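Side-chain contacts in cellulose 1,4-beta-cellobiosidase (Clostridium thermocellum, PDB 3ZQX), which probably releases cellobiose units from cellulose, the domain described here being its family 3b carbohydrate-binding module: residues G21-V26 with G128-Y133; L79-K84 with G95-V100; V86-P89 with Q93-E96. The protein carries 1 engineered substitution. All blocks are in the same frame, centred on the assembly; numbering follows the deposited sequence. Where two conformers were deposited one is given.

Interaction 1 (G21-V26 with G128-Y133); sequences GKFNIV and GKVTLY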
loop_
_atom_site.group_PDB
_atom_site.type_symbol
_atom_site.label_atom_id
_atom_site.label_comp_id
_atom_site.label_asym_id
_atom_site.label_seq_id
_atom_site.Cartn_x
_atom_site.Cartn_y
_atom_site.Cartn_z
ATOM N N GLY A 21 4.193 -2.467 7.541
ATOM C CA GLY A 21 2.813 -2.541 7.956
ATOM C C GLY A 21 2.113 -3.621 7.172
ATOM O O GLY A 21 2.766 -4.516 6.623
ATOM N N LYS A 22 0.787 -3.576 7.167
ATOM C CA LYS A 22 0.005 -4.496 6.360
ATOM C C LYS A 22 -1.139 -3.760 5.705
ATOM O O LYS A 22 -1.665 -2.792 6.257
ATOM C CB LYS A 22 -0.568 -5.640 7.203
ATOM C CG LYS A 22 0.450 -6.390 8.050
ATOM C CD LYS A 22 -0.174 -7.590 8.751
ATOM C CE LYS A 22 0.844 -8.308 9.619
ATOM N NZ LYS A 22 0.284 -9.572 10.177
ATOM N N PHE A 23 -1.532 -4.259 4.536
ATOM C CA PHE A 23 -2.748 -3.829 3.857
ATOM C C PHE A 23 -3.726 -4.996 3.785
ATOM O O PHE A 23 -3.346 -6.155 3.935
ATOM C CB PHE A 23 -2.490 -3.399 2.404
ATOM C CG PHE A 23 -1.398 -2.382 2.231
ATOM C CD1 PHE A 23 -1.465 -1.146 2.849
ATOM C CD2 PHE A 23 -0.314 -2.650 1.412
ATOM C CE1 PHE A 23 -0.452 -0.206 2.667
ATOM C CE2 PHE A 23 0.694 -1.722 1.227
ATOM C CZ PHE A 23 0.621 -0.498 1.854
ATOM N N ASN A 24 -5.000 -4.681 3.592
ATOM C CA ASN A 24 -5.993 -5.681 3.235
ATOM C C ASN A 24 -6.934 -5.010 2.258
ATOM O O ASN A 24 -7.494 -3.966 2.591
ATOM C CB ASN A 24 -6.737 -6.125 4.498
ATOM C CG ASN A 24 -7.790 -7.175 4.235
ATOM O OD1 ASN A 24 -7.672 -7.977 3.303
ATOM N ND2 ASN A 24 -8.837 -7.177 5.058
ATOM N N ILE A 25 -7.136 -5.596 1.080
ATOM C CA ILE A 25 -8.068 -5.033 0.114
ATOM C C ILE A 25 -9.366 -5.815 0.193
ATOM O O ILE A 25 -9.377 -7.028 0.004
ATOM C CB ILE A 25 -7.508 -5.057 -1.319
ATOM C CG1 ILE A 25 -6.247 -4.189 -1.402
ATOM C CG2 ILE A 25 -8.570 -4.575 -2.306
ATOM C CD1 ILE A 25 -5.497 -4.330 -2.706
ATOM N N VAL A 26 -10.455 -5.112 0.491
ATOM C CA VAL A 26 -11.750 -5.746 0.717
ATOM C C VAL A 26 -12.708 -5.303 -0.372
ATOM O O VAL A 26 -12.844 -4.107 -0.623
ATOM C CB VAL A 26 -12.319 -5.349 2.095
ATOM C CG1 VAL A 26 -13.646 -6.043 2.333
ATOM C CG2 VAL A 26 -11.329 -5.690 3.209
ATOM N N GLY A 128 -8.256 5.736 4.825
ATOM C CA GLY A 128 -8.406 6.577 3.658
ATOM C C GLY A 128 -7.130 7.193 3.121
ATOM O O GLY A 128 -7.171 7.871 2.091
ATOM N N LYS A 129 -5.999 6.984 3.791
ATOM C CA LYS A 129 -4.749 7.580 3.313
ATOM C C LYS A 129 -3.923 6.652 2.429
ATOM O O LYS A 129 -2.832 7.018 2.009
ATOM C CB LYS A 129 -3.925 8.148 4.463
ATOM C CG LYS A 129 -4.600 9.332 5.139
ATOM C CD LYS A 129 -3.766 9.867 6.292
ATOM C CE LYS A 129 -4.453 11.045 6.964
ATOM N NZ LYS A 129 -3.684 11.527 8.146
ATOM N N VAL A 130 -4.456 5.469 2.148
ATOM C CA VAL A 130 -3.924 4.583 1.120
ATOM C C VAL A 130 -5.012 4.503 0.068
ATOM O O VAL A 130 -6.161 4.207 0.386
ATOM C CB VAL A 130 -3.581 3.191 1.700
ATOM C CG1 VAL A 130 -3.230 2.186 0.604
ATOM C CG2 VAL A 130 -2.444 3.322 2.697
ATOM N N THR A 131 -4.659 4.762 -1.180
ATOM C CA THR A 131 -5.649 4.892 -2.242
ATOM C C THR A 131 -5.730 3.647 -3.111
ATOM O O THR A 131 -4.773 2.860 -3.211
ATOM C CB THR A 131 -5.327 6.070 -3.155
ATOM O OG1 THR A 131 -3.976 5.921 -3.596
ATOM C CG2 THR A 131 -5.519 7.405 -2.429
ATOM N N LEU A 132 -6.912 3.442 -3.685
ATOM C CA LEU A 132 -7.094 2.492 -4.777
ATOM C C LEU A 132 -7.617 3.204 -6.010
ATOM O O LEU A 132 -8.514 4.055 -5.917
ATOM C CB LEU A 132 -8.096 1.398 -4.424
ATOM C CG LEU A 132 -7.756 0.508 -3.242
ATOM C CD1 LEU A 132 -8.910 -0.442 -2.952
ATOM C CD2 LEU A 132 -6.456 -0.250 -3.490
ATOM N N TYR A 133 -7.071 2.809 -7.160
ATOM C CA TYR A 133 -7.529 3.252 -8.471
ATOM C C TYR A 133 -7.963 2.048 -9.282
ATOM O O TYR A 133 -7.374 0.956 -9.176
ATOM C CB TYR A 133 -6.414 3.975 -9.227
ATOM C CG TYR A 133 -5.991 5.269 -8.581
ATOM C CD1 TYR A 133 -5.060 5.282 -7.549
ATOM C CD2 TYR A 133 -6.534 6.479 -8.984
ATOM C CE1 TYR A 133 -4.675 6.467 -6.948
ATOM C CE2 TYR A 133 -6.149 7.672 -8.382
ATOM C CZ TYR A 133 -5.222 7.652 -7.362
ATOM O OH TYR A 133 -4.823 8.822 -6.747
#
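Phe-23 and Ile-25 reach out from one sheet to meet Val-130 and Leu-132 of the facing sheet, a wholly apolar contact without hydrogen bonds. The ring of Phe-23 is met at its CE1 corner by Val-130 CG2, 4.1 Å away. The methyl approaches obliquely, and the two side chains cross at about a right angle. Phe-23 CG lies opposite its own carbonyl carbon (chi1 -52°), which carries the ring into the space between the sheets, where it also stacks with Phe-99. Asn-24, next along the strand, turns to the other face, and its amide nitrogen bonds Gln-6. Ile-25 returns to the interior: its branch methyl CG2 lies 4.2 Å from Leu-132 CD1, so methyl meets methyl at an ordinary van der Waals separation. The backbones stay well apart, with the CA atoms of Phe-23 and Val-130 separated by 8.9 Å, as befits facing layers of a beta sandwich. All four touching residues are buried. Strand 15-27 lies between strands 3-9 and 97-103 in its own sheet, whereas strand 130-134 runs between 38-43 and 137-140, with Val-5 and Leu-40 packing on both Val-130 and Leu-132.

Interaction 2 (L79-K84 with G95-V100); sequences LQLEFK and GEIQFV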
loop_
_atom_site.group_PDB
_atom_site.type_symbol
_atom_site.label_atom_id
_atom_site.label_comp_id
_atom_site.label_asym_id
_atom_site.label_seq_id
_atom_site.Cartn_x
_atom_site.Cartn_y
_atom_site.Cartn_z
ATOM N N LEU A 79 4.858 4.281 -2.892
ATOM C CA LEU A 79 4.865 2.885 -3.299
ATOM C C LEU A 79 3.561 2.597 -4.032
ATOM O O LEU A 79 2.479 2.936 -3.544
ATOM C CB LEU A 79 4.895 1.978 -2.063
ATOM C CG LEU A 79 4.572 0.500 -2.305
ATOM C CD1 LEU A 79 5.686 -0.202 -3.073
ATOM C CD2 LEU A 79 4.269 -0.213 -0.993
ATOM N N GLN A 80 3.664 1.944 -5.188
ATOM C CA GLN A 80 2.515 1.454 -5.918
ATOM C C GLN A 80 2.532 -0.068 -5.922
ATOM O O GLN A 80 3.564 -0.698 -6.172
ATOM C CB GLN A 80 2.550 1.965 -7.362
ATOM C CG GLN A 80 1.481 1.364 -8.255
ATOM C CD GLN A 80 1.272 2.197 -9.498
ATOM O OE1 GLN A 80 0.923 3.365 -9.404
ATOM N NE2 GLN A 80 1.518 1.615 -10.671
ATOM N N LEU A 81 1.382 -0.661 -5.629
ATOM C CA LEU A 81 1.202 -2.087 -5.849
ATOM C C LEU A 81 0.196 -2.321 -6.940
ATOM O O LEU A 81 -0.933 -1.805 -6.902
ATOM C CB LEU A 81 0.729 -2.817 -4.598
ATOM C CG LEU A 81 1.724 -2.856 -3.452
ATOM C CD1 LEU A 81 1.136 -3.636 -2.295
ATOM C CD2 LEU A 81 3.050 -3.466 -3.914
ATOM N N GLU A 82 0.637 -3.088 -7.923
ATOM C CA GLU A 82 -0.228 -3.674 -8.922
ATOM C C GLU A 82 -0.178 -5.186 -8.709
ATOM O O GLU A 82 0.524 -5.676 -7.824
ATOM C CB GLU A 82 0.209 -3.260 -10.325
ATOM C CG GLU A 82 -0.126 -1.804 -10.602
ATOM C CD GLU A 82 0.508 -1.276 -11.855
ATOM O OE1 GLU A 82 1.745 -1.141 -11.871
ATOM O OE2 GLU A 82 -0.228 -0.989 -12.825
ATOM N N PHE A 83 -0.941 -5.919 -9.510
ATOM C CA PHE A 83 -1.164 -7.332 -9.267
ATOM C C PHE A 83 -1.247 -8.082 -10.574
ATOM O O PHE A 83 -1.651 -7.546 -11.597
ATOM C CB PHE A 83 -2.489 -7.543 -8.517
ATOM C CG PHE A 83 -2.572 -6.766 -7.231
ATOM C CD1 PHE A 83 -3.019 -5.454 -7.231
ATOM C CD2 PHE A 83 -2.190 -7.336 -6.030
ATOM C CE1 PHE A 83 -3.062 -4.717 -6.052
ATOM C CE2 PHE A 83 -2.237 -6.609 -4.845
ATOM C CZ PHE A 83 -2.676 -5.302 -4.861
ATOM N N LYS A 84 -0.880 -9.353 -10.521
ATOM C CA LYS A 84 -1.177 -10.284 -11.600
ATOM C C LYS A 84 -2.668 -10.614 -11.572
ATOM O O LYS A 84 -3.412 -10.073 -10.738
ATOM C CB LYS A 84 -0.321 -11.536 -11.450
ATOM C CG LYS A 84 1.162 -11.248 -11.631
ATOM C CD LYS A 84 1.997 -12.508 -11.626
ATOM C CE LYS A 84 3.479 -12.172 -11.741
ATOM N NZ LYS A 84 4.322 -13.385 -11.532
ATOM N N GLY A 95 -7.017 -10.617 2.233
ATOM C CA GLY A 95 -6.300 -10.931 3.451
ATOM C C GLY A 95 -5.043 -10.086 3.524
ATOM O O GLY A 95 -4.763 -9.267 2.645
ATOM N N GLU A 96 -4.267 -10.285 4.579
ATOM C CA GLU A 96 -3.124 -9.425 4.816
ATOM C C GLU A 96 -2.147 -9.414 3.651
ATOM O O GLU A 96 -1.823 -10.461 3.069
ATOM C CB GLU A 96 -2.404 -9.831 6.102
ATOM C CG GLU A 96 -1.777 -11.216 6.055
ATOM C CD GLU A 96 -1.037 -11.564 7.326
ATOM O OE1 GLU A 96 -0.108 -10.829 7.703
ATOM O OE2 GLU A 96 -1.376 -12.593 7.949
ATOM N N ILE A 97 -1.702 -8.210 3.300
ATOM C CA ILE A 97 -0.563 -8.052 2.418
ATOM C C ILE A 97 0.494 -7.371 3.268
ATOM O O ILE A 97 0.431 -6.162 3.512
ATOM C CB ILE A 97 -0.913 -7.164 1.202
ATOM C CG1 ILE A 97 -2.131 -7.723 0.453
ATOM C CG2 ILE A 97 0.293 -7.037 0.284
ATOM C CD1 ILE A 97 -2.661 -6.800 -0.641
ATOM N N GLN A 98 1.494 -8.132 3.687
ATOM C CA GLN A 98 2.560 -7.541 4.475
ATOM C C GLN A 98 3.397 -6.678 3.555
ATOM O O GLN A 98 3.593 -7.012 2.380
ATOM C CB GLN A 98 3.409 -8.628 5.121
ATOM C CG GLN A 98 2.626 -9.424 6.140
ATOM C CD GLN A 98 3.452 -10.436 6.897
ATOM O OE1 GLN A 98 4.688 -10.434 6.844
ATOM N NE2 GLN A 98 2.771 -11.305 7.626
ATOM N N PHE A 99 3.885 -5.556 4.072
ATOM C CA PHE A 99 4.789 -4.747 3.274
ATOM C C PHE A 99 5.930 -4.190 4.079
ATOM O O PHE A 99 5.753 -3.768 5.232
ATOM C CB PHE A 99 4.057 -3.625 2.501
ATOM C CG PHE A 99 3.571 -2.465 3.344
ATOM C CD1 PHE A 99 2.376 -2.539 4.050
ATOM C CD2 PHE A 99 4.283 -1.269 3.366
ATOM C CE1 PHE A 99 1.928 -1.460 4.793
ATOM C CE2 PHE A 99 3.831 -0.186 4.096
ATOM C CZ PHE A 99 2.656 -0.280 4.810
ATOM N N VAL A 100 7.099 -4.199 3.444
ATOM C CA VAL A 100 8.285 -3.501 3.902
ATOM C C VAL A 100 8.794 -2.661 2.738
ATOM O O VAL A 100 8.828 -3.136 1.587
ATOM C CB VAL A 100 9.377 -4.496 4.326
ATOM C CG1 VAL A 100 10.748 -3.826 4.381
ATOM C CG2 VAL A 100 9.024 -5.126 5.668
#
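Strands 79-83 and 97-100 run roughly antiparallel in different layers, their axes 10.7 Å apart at an angle of 147°, with Leu-79 facing Phe-99. The gap is filled by hydrocarbon. Leu-79 CD2 comes obliquely to the ring of Phe-99, 4.5 Å from Phe-99 CD2. Two residues further along, Leu-81 is disordered over two positions, in one of which its CD1 lies 4.4 Å from the branch methyl CG2 of Ile-97. Ile-97 serves two partners through its two branches. Its longer arm is extended (chi2 172°), which brings Ile-97 CD1 to the rim of the Phe-83 ring, near the ring plane and 4.2 Å from Phe-83 CE2. These five buried residues form part of the core of the beta sandwich characteristic of family 3 carbohydrate-binding modules, and Phe-54 adds to the packing by touching Leu-79, Leu-81 and Phe-99. The intervening residues of each strand face outward with polar groups. Gln-98 NE2 donates an almost straight bond (169°) to Glu-96 OE1 at 2.9 Å; the acceptor lies in the amide plane, but the donor stands well above the carboxylate plane. The same oxygen forms a salt bridge with Lys-22, so two donors hold one carboxylate atom. On the other strand, Gln-80 NE2 makes a weak bond to Glu-82 OE1, while Gln-80 OE1 accepts from Arg-41.

Interaction 3 (V86-P89 with Q93-E96); sequences VKLP and QTGE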
loop_
_atom_site.group_PDB
_atom_site.type_symbol
_atom_site.label_atom_id
_atom_site.label_comp_id
_atom_site.label_asym_id
_atom_site.label_seq_id
_atom_site.Cartn_x
_atom_site.Cartn_y
_atom_site.Cartn_z
ATOM N N VAL A 86 -5.409 -12.160 -10.456
ATOM C CA VAL A 86 -5.874 -12.901 -9.294
ATOM C C VAL A 86 -7.262 -12.363 -9.067
ATOM O O VAL A 86 -7.448 -11.153 -8.931
ATOM C CB VAL A 86 -5.015 -12.669 -8.029
ATOM C CG1 VAL A 86 -5.681 -13.304 -6.814
ATOM C CG2 VAL A 86 -3.616 -13.237 -8.222
ATOM N N LYS A 87 -8.239 -13.252 -9.067
ATOM C CA LYS A 87 -9.619 -12.841 -8.942
ATOM C C LYS A 87 -9.938 -12.505 -7.491
ATOM O O LYS A 87 -9.535 -13.225 -6.561
ATOM C CB LYS A 87 -10.547 -13.948 -9.464
ATOM C CG LYS A 87 -10.126 -14.559 -10.813
ATOM C CD LYS A 87 -9.982 -13.516 -11.914
ATOM C CE LYS A 87 -9.746 -14.179 -13.271
ATOM N NZ LYS A 87 -9.592 -13.177 -14.367
ATOM N N LEU A 88 -10.674 -11.412 -7.317
ATOM C CA LEU A 88 -11.127 -10.911 -6.028
ATOM C C LEU A 88 -12.648 -10.787 -6.074
ATOM O O LEU A 88 -13.179 -9.825 -6.645
ATOM C CB LEU A 88 -10.498 -9.553 -5.720
ATOM C CG LEU A 88 -10.980 -8.905 -4.420
ATOM C CD1 LEU A 88 -10.560 -9.739 -3.213
ATOM C CD2 LEU A 88 -10.473 -7.477 -4.310
ATOM N N PRO A 89 -13.364 -11.800 -5.576
ATOM C CA PRO A 89 -14.821 -11.777 -5.721
ATOM C C PRO A 89 -15.505 -10.707 -4.874
ATOM O O PRO A 89 -14.978 -10.255 -3.855
ATOM C CB PRO A 89 -15.231 -13.165 -5.225
ATOM C CG PRO A 89 -14.187 -13.509 -4.220
ATOM C CD PRO A 89 -12.905 -12.981 -4.822
ATOM N N GLN A 93 -11.898 -10.693 0.141
ATOM C CA GLN A 93 -10.779 -9.842 0.501
ATOM C C GLN A 93 -9.486 -10.550 0.156
ATOM O O GLN A 93 -9.451 -11.778 0.030
ATOM C CB GLN A 93 -10.804 -9.503 1.989
ATOM C CG GLN A 93 -10.702 -10.703 2.903
ATOM C CD GLN A 93 -10.490 -10.287 4.345
ATOM O OE1 GLN A 93 -10.946 -9.224 4.768
ATOM N NE2 GLN A 93 -9.764 -11.104 5.097
ATOM N N THR A 94 -8.412 -9.782 0.028
ATOM C CA THR A 94 -7.106 -10.376 -0.182
ATOM C C THR A 94 -6.596 -11.083 1.063
ATOM O O THR A 94 -5.840 -12.050 0.965
ATOM C CB THR A 94 -6.059 -9.313 -0.581
ATOM O OG1 THR A 94 -6.019 -8.264 0.401
ATOM C CG2 THR A 94 -6.385 -8.717 -1.930
ATOM N N GLY A 95 -7.017 -10.617 2.233
ATOM C CA GLY A 95 -6.300 -10.931 3.451
ATOM C C GLY A 95 -5.043 -10.086 3.524
ATOM O O GLY A 95 -4.763 -9.267 2.645
ATOM N N GLU A 96 -4.267 -10.285 4.579
ATOM C CA GLU A 96 -3.124 -9.425 4.816
ATOM C C GLU A 96 -2.147 -9.414 3.651
ATOM O O GLU A 96 -1.823 -10.461 3.069
ATOM C CB GLU A 96 -2.404 -9.831 6.102
ATOM C CG GLU A 96 -1.777 -11.216 6.055
ATOM C CD GLU A 96 -1.037 -11.564 7.326
ATOM O OE1 GLU A 96 -0.108 -10.829 7.703
ATOM O OE2 GLU A 96 -1.376 -12.593 7.949
#
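Thr-94, whose methyl CG2 faces Leu-88, has its hydroxyl OG1 held by several groups. Thr-94 OG1 donates to Gly-95 O at 2.8 Å, in the carbonyl plane and on a lone pair, and it accepts from the backbone nitrogen of Ile-25; Asn-24 OD1 adds a weak bond. With the hydroxyl so engaged, the rotation of the threonine side chain is fixed, and Thr-94 CG2 is left 4.5 Å from Leu-88 CD1. That leucine methyl carries the contact between 86-89 and 93-96. Leu-88 has CG opposite its backbone nitrogen (chi1 177°), and the chain then bends at chi2 (65°), so that CD1 is brought against the main chain where Gln-93 joins Thr-94. Leu-88 CD1 lies 3.6 Å from Gln-93 C and 3.9 Å from Thr-94 N: a methyl packed on a peptide group, with no hydrogen bond across the contact. The side chain of Gln-93 sets off away from Leu-88, and its OE1 accepts from Asn-24 ND2. Gly-95 follows with a positive phi (76°), a conformation suited to glycine. The segments belong to the connection between strands 78-83 and 97-103: strand 87-88 pairs antiparallel with 33-34, through a backbone bond of Leu-88 to Tyr-33, and residues 93-96 lie beside strand 15-27, whose Ile-25 also packs on Leu-88.

The three contacts lie close together in one compact domain, their centres about 9 Å (interactions 1 and 2), 12 Å (1 and 3) and 11 Å (2 and 3) apart. Along the chain, 21-26 comes first and 128-133 last, with the segments of interactions 2 and 3 between them. Interactions 1 and 2 each join the same two large sheets, through the neighbouring strands 15-27 and 97-103 on one side and strands 130-134 and 78-83 of the five-stranded sheet on the other. Interaction 3 sits further from the centre and shares Gly-95 and Glu-96 with interaction 2, so the sandwich core runs directly into the connection at its margin.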